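PDB 2A22: vacuolar protein sorting 29, which probably takes part in vesicle-mediated protein sorting as a VPS29-family protein built on a calcineurin-like metallophosphoesterase fold. Local coordinates for residues A[33-38]-A[86-91]; A[149-154]-A[172-177]; A[166-171]-A[178-183]. All blocks are in the same frame, centred on the assembly; numbering follows the deposited sequence.

Contact 1: A[33-38]-A[86-91]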
# COMPACT_ATOMS: atom_id res chain seq x y z
N ASP A 33 -1.12 -0.72 -7.00
CA ASP A 33 -1.06 -0.11 -8.34
C ASP A 33 -0.03 -0.84 -9.18
O ASP A 33 0.82 -0.19 -9.84
CB ASP A 33 -0.75 1.38 -8.21
CG ASP A 33 -1.95 2.16 -7.67
OD1 ASP A 33 -3.05 2.01 -8.25
OD2 ASP A 33 -1.81 2.88 -6.66
N LEU A 34 -0.08 -2.17 -9.10
CA LEU A 34 0.72 -3.09 -9.91
C LEU A 34 0.30 -3.01 -11.36
O LEU A 34 1.14 -2.93 -12.25
CB LEU A 34 0.60 -4.54 -9.42
CG LEU A 34 1.36 -4.97 -8.16
CD1 LEU A 34 0.85 -4.30 -6.86
CD2 LEU A 34 1.26 -6.50 -8.02
N LYS A 35 -1.01 -3.03 -11.59
CA LYS A 35 -1.55 -2.92 -12.95
C LYS A 35 -0.98 -3.98 -13.90
O LYS A 35 -0.71 -3.71 -15.07
CB LYS A 35 -1.36 -1.50 -13.50
CG LYS A 35 -2.35 -0.56 -12.87
CD LYS A 35 -2.08 0.88 -13.16
CE LYS A 35 -2.84 1.72 -12.13
NZ LYS A 35 -3.08 3.11 -12.54
N ILE A 36 -0.78 -5.18 -13.36
CA ILE A 36 -0.40 -6.36 -14.14
C ILE A 36 -1.68 -7.06 -14.58
O ILE A 36 -2.59 -7.22 -13.76
CB ILE A 36 0.47 -7.35 -13.28
CG1 ILE A 36 1.74 -6.64 -12.78
CG2 ILE A 36 0.87 -8.54 -14.08
CD1 ILE A 36 2.59 -7.49 -11.84
N PRO A 37 -1.77 -7.46 -15.88
CA PRO A 37 -0.76 -7.38 -16.97
C PRO A 37 -0.84 -6.11 -17.86
O PRO A 37 0.03 -5.91 -18.72
CB PRO A 37 -1.08 -8.62 -17.80
CG PRO A 37 -2.63 -8.65 -17.74
CD PRO A 37 -3.01 -8.11 -16.35
N TYR A 38 -1.84 -5.26 -17.63
CA TYR A 38 -2.15 -4.14 -18.51
C TYR A 38 -0.98 -3.16 -18.69
O TYR A 38 -0.65 -2.80 -19.82
CB TYR A 38 -3.37 -3.34 -17.99
CG TYR A 38 -4.54 -4.21 -17.55
CD1 TYR A 38 -5.01 -5.27 -18.36
CD2 TYR A 38 -5.19 -3.96 -16.35
CE1 TYR A 38 -6.07 -6.07 -17.96
CE2 TYR A 38 -6.26 -4.74 -15.94
CZ TYR A 38 -6.69 -5.79 -16.74
OH TYR A 38 -7.75 -6.54 -16.31
N GLY A 86 -9.41 -1.44 -6.56
CA GLY A 86 -9.07 -0.24 -7.32
C GLY A 86 -9.93 -0.06 -8.56
O GLY A 86 -10.79 -0.88 -8.83
N ASP A 87 -9.70 1.01 -9.31
CA ASP A 87 -10.52 1.34 -10.49
C ASP A 87 -10.27 0.45 -11.72
O ASP A 87 -11.06 0.45 -12.63
CB ASP A 87 -10.36 2.82 -10.88
CG ASP A 87 -8.93 3.19 -11.25
OD1 ASP A 87 -7.98 2.80 -10.55
OD2 ASP A 87 -8.75 3.89 -12.25
N LEU A 88 -9.16 -0.29 -11.74
CA LEU A 88 -8.83 -1.14 -12.88
C LEU A 88 -8.94 -2.62 -12.55
O LEU A 88 -8.55 -3.47 -13.35
CB LEU A 88 -7.42 -0.82 -13.38
CG LEU A 88 -7.18 0.53 -14.08
CD1 LEU A 88 -5.71 0.66 -14.49
CD2 LEU A 88 -8.11 0.72 -15.31
N ASP A 89 -9.48 -2.92 -11.37
CA ASP A 89 -9.59 -4.29 -10.93
C ASP A 89 -10.86 -4.87 -11.54
O ASP A 89 -11.96 -4.57 -11.12
CB ASP A 89 -9.58 -4.37 -9.39
CG ASP A 89 -8.17 -4.20 -8.78
OD1 ASP A 89 -7.19 -4.72 -9.36
OD2 ASP A 89 -8.04 -3.59 -7.70
N SER A 90 -10.70 -5.65 -12.59
CA SER A 90 -11.87 -6.16 -13.32
C SER A 90 -11.84 -7.68 -13.42
O SER A 90 -12.84 -8.28 -13.74
CB SER A 90 -11.94 -5.54 -14.72
OG SER A 90 -10.83 -5.95 -15.48
N ALA A 91 -10.69 -8.29 -13.11
CA ALA A 91 -10.49 -9.72 -13.33
C ALA A 91 -9.86 -10.43 -12.13
O ALA A 91 -9.06 -11.37 -12.27
CB ALA A 91 -9.66 -9.94 -14.59
O HOH W 1 -4.85 4.11 -10.75
O HOH W 2 -8.23 -6.80 -13.50
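Lys35 lies across Leu88, its extended chain running over a single methyl of the leucine. The chain can be followed outward from CB. CG is turned beside the backbone N and anti to the carbonyl carbon (chi1 -75°), which lays the extended chain alongside Leu88 CD1. From there CG, CD and CE each pass CD1 of Leu88 at much the same distance, with Lys35 CE to Leu88 CD1 at 3.9 Å. The tip stays beside the same methyl, Lys35 NZ being 4.1 Å from Leu88 CD1. NZ donates to water 1, with Lys35 NZ to the water O at 2.7 Å, and it is hydrogen-bonded to NE2 of His151. Water 1 in turn makes a weak, long bond to OD1 of Asp87.

Tyr38 forms the outer half of the contact. The carbonyl O of Leu88 lies at the edge of its ring, near the ring plane, 3.7 Å from CE2 of Tyr38. The ring OH ends 3.2 Å from OG of Ser90. Water 2 bridges here: it is 2.9 Å from Tyr38 OH and accepts from the backbone N of Ser90.

The 86-91 loop starts with a type I turn from Gly86 to Asp89. Asp89 OD2 accepts from Gly86 N at 2.8 Å, on the anti side of the carboxylate. Asn64 also binds this loop.

Two surface loops thus meet through aliphatic contact, the tyrosine and water. Asp87, with His120 and His149, may form an empty metal site. The Lys35 ammonium is held by His151 and water 1, and reaches Asp87 only through the weak water bond.

Contact 2: A[149-154]-A[172-177]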
# COMPACT_ATOMS: atom_id res chain seq x y z
N HIS A 149 -3.68 4.93 -6.08
CA HIS A 149 -4.34 5.50 -7.25
C HIS A 149 -3.52 6.44 -8.13
O HIS A 149 -3.51 6.32 -9.35
CB HIS A 149 -5.72 6.13 -6.92
CG HIS A 149 -6.44 6.61 -8.13
ND1 HIS A 149 -6.95 5.74 -9.08
CD2 HIS A 149 -6.64 7.85 -8.62
CE1 HIS A 149 -7.48 6.43 -10.07
NE2 HIS A 149 -7.31 7.72 -9.81
N THR A 150 -2.81 7.38 -7.52
CA THR A 150 -2.16 8.46 -8.27
C THR A 150 -0.74 8.17 -8.76
O THR A 150 -0.17 8.95 -9.54
CB THR A 150 -2.13 9.70 -7.41
OG1 THR A 150 -1.39 9.41 -6.22
CG2 THR A 150 -3.58 10.09 -7.02
N HIS A 151 -0.14 7.06 -8.28
CA HIS A 151 1.29 6.73 -8.54
C HIS A 151 2.29 7.73 -7.97
O HIS A 151 3.45 7.74 -8.37
CB HIS A 151 1.58 6.49 -10.06
CG HIS A 151 0.83 5.33 -10.66
ND1 HIS A 151 1.28 4.65 -11.77
CD2 HIS A 151 -0.33 4.73 -10.29
CE1 HIS A 151 0.42 3.69 -12.07
NE2 HIS A 151 -0.56 3.72 -11.18
N LYS A 152 1.85 8.54 -7.01
CA LYS A 152 2.72 9.46 -6.36
C LYS A 152 3.11 8.96 -4.99
O LYS A 152 2.32 9.02 -4.04
CB LYS A 152 2.08 10.85 -6.22
CG LYS A 152 3.15 11.91 -5.85
CD LYS A 152 2.56 13.27 -5.54
CE LYS A 152 3.68 14.34 -5.70
NZ LYS A 152 3.27 15.74 -5.33
N LEU A 153 4.35 8.49 -4.91
CA LEU A 153 4.97 8.08 -3.67
C LEU A 153 4.98 9.26 -2.70
O LEU A 153 5.43 10.36 -3.05
CB LEU A 153 6.39 7.61 -3.96
CG LEU A 153 7.28 6.89 -2.94
CD1 LEU A 153 6.61 5.64 -2.35
CD2 LEU A 153 8.61 6.56 -3.64
N ARG A 154 4.44 9.05 -1.50
CA ARG A 154 4.37 10.14 -0.55
C ARG A 154 4.22 9.71 0.91
O ARG A 154 3.51 8.74 1.22
CB ARG A 154 3.22 11.09 -0.88
CG ARG A 154 3.30 12.40 -0.09
CD ARG A 154 2.28 13.42 -0.57
NE ARG A 154 0.91 12.92 -0.52
CZ ARG A 154 -0.16 13.62 -0.90
NH1 ARG A 154 -0.03 14.86 -1.36
NH2 ARG A 154 -1.36 13.08 -0.83
N ALA A 172 4.23 0.86 -13.54
CA ALA A 172 3.18 0.99 -14.56
C ALA A 172 2.83 2.46 -14.75
O ALA A 172 2.84 3.24 -13.77
CB ALA A 172 1.93 0.19 -14.15
N PHE A 173 2.53 2.84 -15.99
CA PHE A 173 2.28 4.26 -16.30
C PHE A 173 0.89 4.70 -15.84
O PHE A 173 -0.10 4.00 -16.05
CB PHE A 173 2.49 4.58 -17.80
CG PHE A 173 2.43 6.06 -18.15
CD1 PHE A 173 3.59 6.86 -18.12
CD2 PHE A 173 1.24 6.65 -18.56
CE1 PHE A 173 3.54 8.24 -18.45
CE2 PHE A 173 1.19 8.05 -18.93
CZ PHE A 173 2.33 8.83 -18.85
N SER A 174 0.85 5.87 -15.21
CA SER A 174 -0.36 6.67 -15.03
C SER A 174 -0.02 8.12 -15.42
O SER A 174 1.03 8.63 -15.02
CB SER A 174 -0.78 6.66 -13.56
OG SER A 174 -1.62 7.78 -13.29
N ALA A 175 -0.90 8.78 -16.16
CA ALA A 175 -0.66 10.20 -16.52
C ALA A 175 -0.71 11.13 -15.30
O ALA A 175 -0.27 12.30 -15.39
CB ALA A 175 -1.67 10.68 -17.61
N LEU A 176 -1.25 10.63 -14.18
CA LEU A 176 -1.27 11.41 -12.93
C LEU A 176 0.14 11.69 -12.41
O LEU A 176 0.42 12.78 -11.91
CB LEU A 176 -2.12 10.71 -11.87
CG LEU A 176 -3.62 11.00 -11.75
CD1 LEU A 176 -4.24 11.62 -13.00
CD2 LEU A 176 -4.45 9.79 -11.24
N THR A 177 1.03 10.71 -12.55
CA THR A 177 2.43 10.87 -12.14
C THR A 177 3.34 10.18 -13.17
O THR A 177 3.82 9.06 -12.95
CB THR A 177 2.68 10.30 -10.73
OG1 THR A 177 1.62 10.70 -9.85
CG2 THR A 177 4.05 10.75 -10.17
O HOH W 3 -3.47 6.55 -12.08
O HOH W 4 3.22 6.39 -13.46
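The His151 ring has CB of Ser174 over the centre of one face, a CH-pi contact 3.4 Å from the ring centroid and 13° off the normal. At the ring edge, near its plane, sits the carbonyl O of Ala172, 2.9 Å from ND1 of His151. Water 4 also lies near ND1, NE2 being held by Lys35. This water accepts from Ser174 N and lies 2.8 Å from Thr177 O, one of several acceptors in reach. The ring takes this place because CG is anti to the carbonyl carbon (chi1 -63°). The His149 ring meets CD2 of Leu176 obliquely, 3.8 Å from its NE2. It also meets the rings of Trp127 and His120, both steeply inclined to it.

Between the two histidines, the backbone O of Thr150 accepts a hydrogen bond from the 172-177 loop. Thr177 OG1 donates to it from a position tilted 31° out of the carbonyl plane. The modelled distance from Thr177 OG1 to Thr150 O, 2.5 Å, is short, and its exact value carries little. CB of Leu176 packs against the same oxygen. The methyl CG2 of Thr177 lies 3.6 Å from the carbonyl O of His151. Ser174 OG accepts from Leu176 N, which makes an ST turn within the type I turn 174-177. That OG is also joined through water 3 to His149 O.

His149 ND1, whose main polar partner is His120, belongs to the possible metal site.

Segment 149-154 links strands 144-147 and 154-158 of the five-stranded sheet. Leu153 packs on strands 183-190 and 193-202, which brings the six-stranded sheet against this loop. Segment 172-177 lies in the long loop from strand 161-165 to strand 183-190.

Contact 3: A[166-171]-A[178-183]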
# COMPACT_ATOMS: atom_id res chain seq x y z
N PRO A 166 2.13 4.34 -1.27
CA PRO A 166 3.30 3.54 -1.59
C PRO A 166 3.69 3.63 -3.06
O PRO A 166 4.73 3.08 -3.44
CB PRO A 166 2.84 2.13 -1.22
CG PRO A 166 1.41 2.12 -1.48
CD PRO A 166 0.94 3.49 -1.05
N GLY A 167 2.91 4.37 -3.87
CA GLY A 167 3.17 4.51 -5.29
C GLY A 167 2.81 3.25 -6.06
O GLY A 167 2.10 2.36 -5.53
N THR A 168 3.29 3.17 -7.30
CA THR A 168 3.08 1.96 -8.13
C THR A 168 4.23 0.99 -7.89
O THR A 168 5.39 1.34 -8.07
CB THR A 168 2.98 2.29 -9.66
OG1 THR A 168 3.12 1.09 -10.40
CG2 THR A 168 4.07 3.31 -10.12
N ALA A 169 3.91 -0.23 -7.46
CA ALA A 169 4.94 -1.24 -7.21
C ALA A 169 5.71 -1.66 -8.47
O ALA A 169 6.81 -2.19 -8.38
CB ALA A 169 4.28 -2.49 -6.61
N THR A 170 5.08 -1.53 -9.63
CA THR A 170 5.64 -2.04 -10.90
C THR A 170 6.26 -0.93 -11.78
O THR A 170 6.99 -1.22 -12.73
CB THR A 170 4.56 -2.77 -11.75
OG1 THR A 170 3.42 -1.92 -11.97
CG2 THR A 170 4.13 -4.07 -11.06
N GLY A 171 5.94 0.32 -11.48
CA GLY A 171 6.30 1.42 -12.38
C GLY A 171 5.38 1.53 -13.60
O GLY A 171 5.71 2.24 -14.56
N PRO A 178 3.55 10.84 -14.33
CA PRO A 178 4.20 10.16 -15.45
C PRO A 178 5.62 9.69 -15.08
O PRO A 178 6.36 10.41 -14.42
CB PRO A 178 4.23 11.22 -16.55
CG PRO A 178 4.05 12.51 -15.86
CD PRO A 178 3.23 12.25 -14.65
N ASP A 179 5.97 8.47 -15.49
CA ASP A 179 7.24 7.85 -15.14
C ASP A 179 7.60 7.80 -13.62
O ASP A 179 8.77 7.89 -13.22
CB ASP A 179 8.36 8.48 -15.99
CG ASP A 179 8.03 8.43 -17.50
OD1 ASP A 179 7.43 7.44 -17.95
OD2 ASP A 179 8.36 9.39 -18.23
N ALA A 180 6.58 7.66 -12.77
CA ALA A 180 6.80 7.28 -11.38
C ALA A 180 7.64 6.00 -11.39
O ALA A 180 7.43 5.11 -12.22
CB ALA A 180 5.50 7.05 -10.68
N PRO A 181 8.62 5.92 -10.49
CA PRO A 181 9.44 4.70 -10.46
C PRO A 181 8.67 3.59 -9.77
O PRO A 181 7.68 3.90 -9.09
CB PRO A 181 10.66 5.13 -9.64
CG PRO A 181 10.14 6.15 -8.71
CD PRO A 181 9.07 6.92 -9.49
N PRO A 182 9.08 2.31 -9.96
CA PRO A 182 8.53 1.25 -9.07
C PRO A 182 8.88 1.58 -7.61
O PRO A 182 10.00 2.04 -7.32
CB PRO A 182 9.26 -0.03 -9.53
CG PRO A 182 9.76 0.31 -11.01
CD PRO A 182 10.06 1.79 -10.95
N SER A 183 7.92 1.40 -6.71
CA SER A 183 8.15 1.70 -5.28
C SER A 183 7.20 0.90 -4.40
O SER A 183 6.19 0.37 -4.89
CB SER A 183 7.97 3.20 -4.99
OG SER A 183 6.64 3.63 -5.30
O HOH W 5 3.36 0.14 -4.27
O HOH W 6 5.85 4.91 -7.53
O HOH W 7 5.37 5.20 -13.97
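Ser183 closes this loop onto Pro166 and Thr168 with two hydrogen bonds. Its OG donates to Pro166 O at 2.7 Å, tilted 24° from the carbonyl plane. The hydroxyl reaches that oxygen because it sits between the backbone N and the carbonyl carbon (chi1 61°). Ser183 N donates to Thr168 O at 2.9 Å, with an N-H...O angle of 148°. Thr168 O also receives a CA-H...O contact from Pro182, and Ser183 O receives one from CA of Ala169 at 3.1 Å.

Waters serve the other polar groups. Water 6 accepts from Thr168 N and donates to Pro181 O and to Ser183 OG, so the serine hydroxyl is both donor and acceptor. Water 5 lies between Gly167 O and Ser183 O, 2.9 Å from the latter. Water 7 lies between Gly171 O and Ala180 O in the same way. Thr168 OG1 takes weak bonds from Thr170 N and Gly171 N, but its main partner is Asp33 O. Thr170 OG1 is hydrogen-bonded to Leu34 O.

The Pro182 ring lies over the 169-171 backbone, its CG 3.6 Å from Thr170 O. CG2 of Thr168 makes a methyl contact with CB of Ala180 at 4.0 Å.

The two segments form the neck of one loop that leaves strand 161-165 and enters strand 183-190. It spans the two sheets of the alpha-beta-beta-alpha sandwich, the fold of calcineurin-like phosphoesterases.

From the N terminus, the chain leaves strand 26-31 through 33-38 and returns after strand 81-83 at 86-91, where contact 1 closes the first long excursion. Contacts 2 and 3 come later in sequence. Their segments alternate along the chain: 149-154, 166-171, 172-177, 178-183. The two contacts therefore cross and do not nest. Contact 2 closes a loop that includes strands 154-158 and 161-165. Contact 3 closes the short loop ahead of strand 183-190. Segment 33-38 borders both later contacts, and OD2 of Asp33 probably accepts a hydrogen bond from His149 N of contact 2. Loops from both sheets are thus tied together.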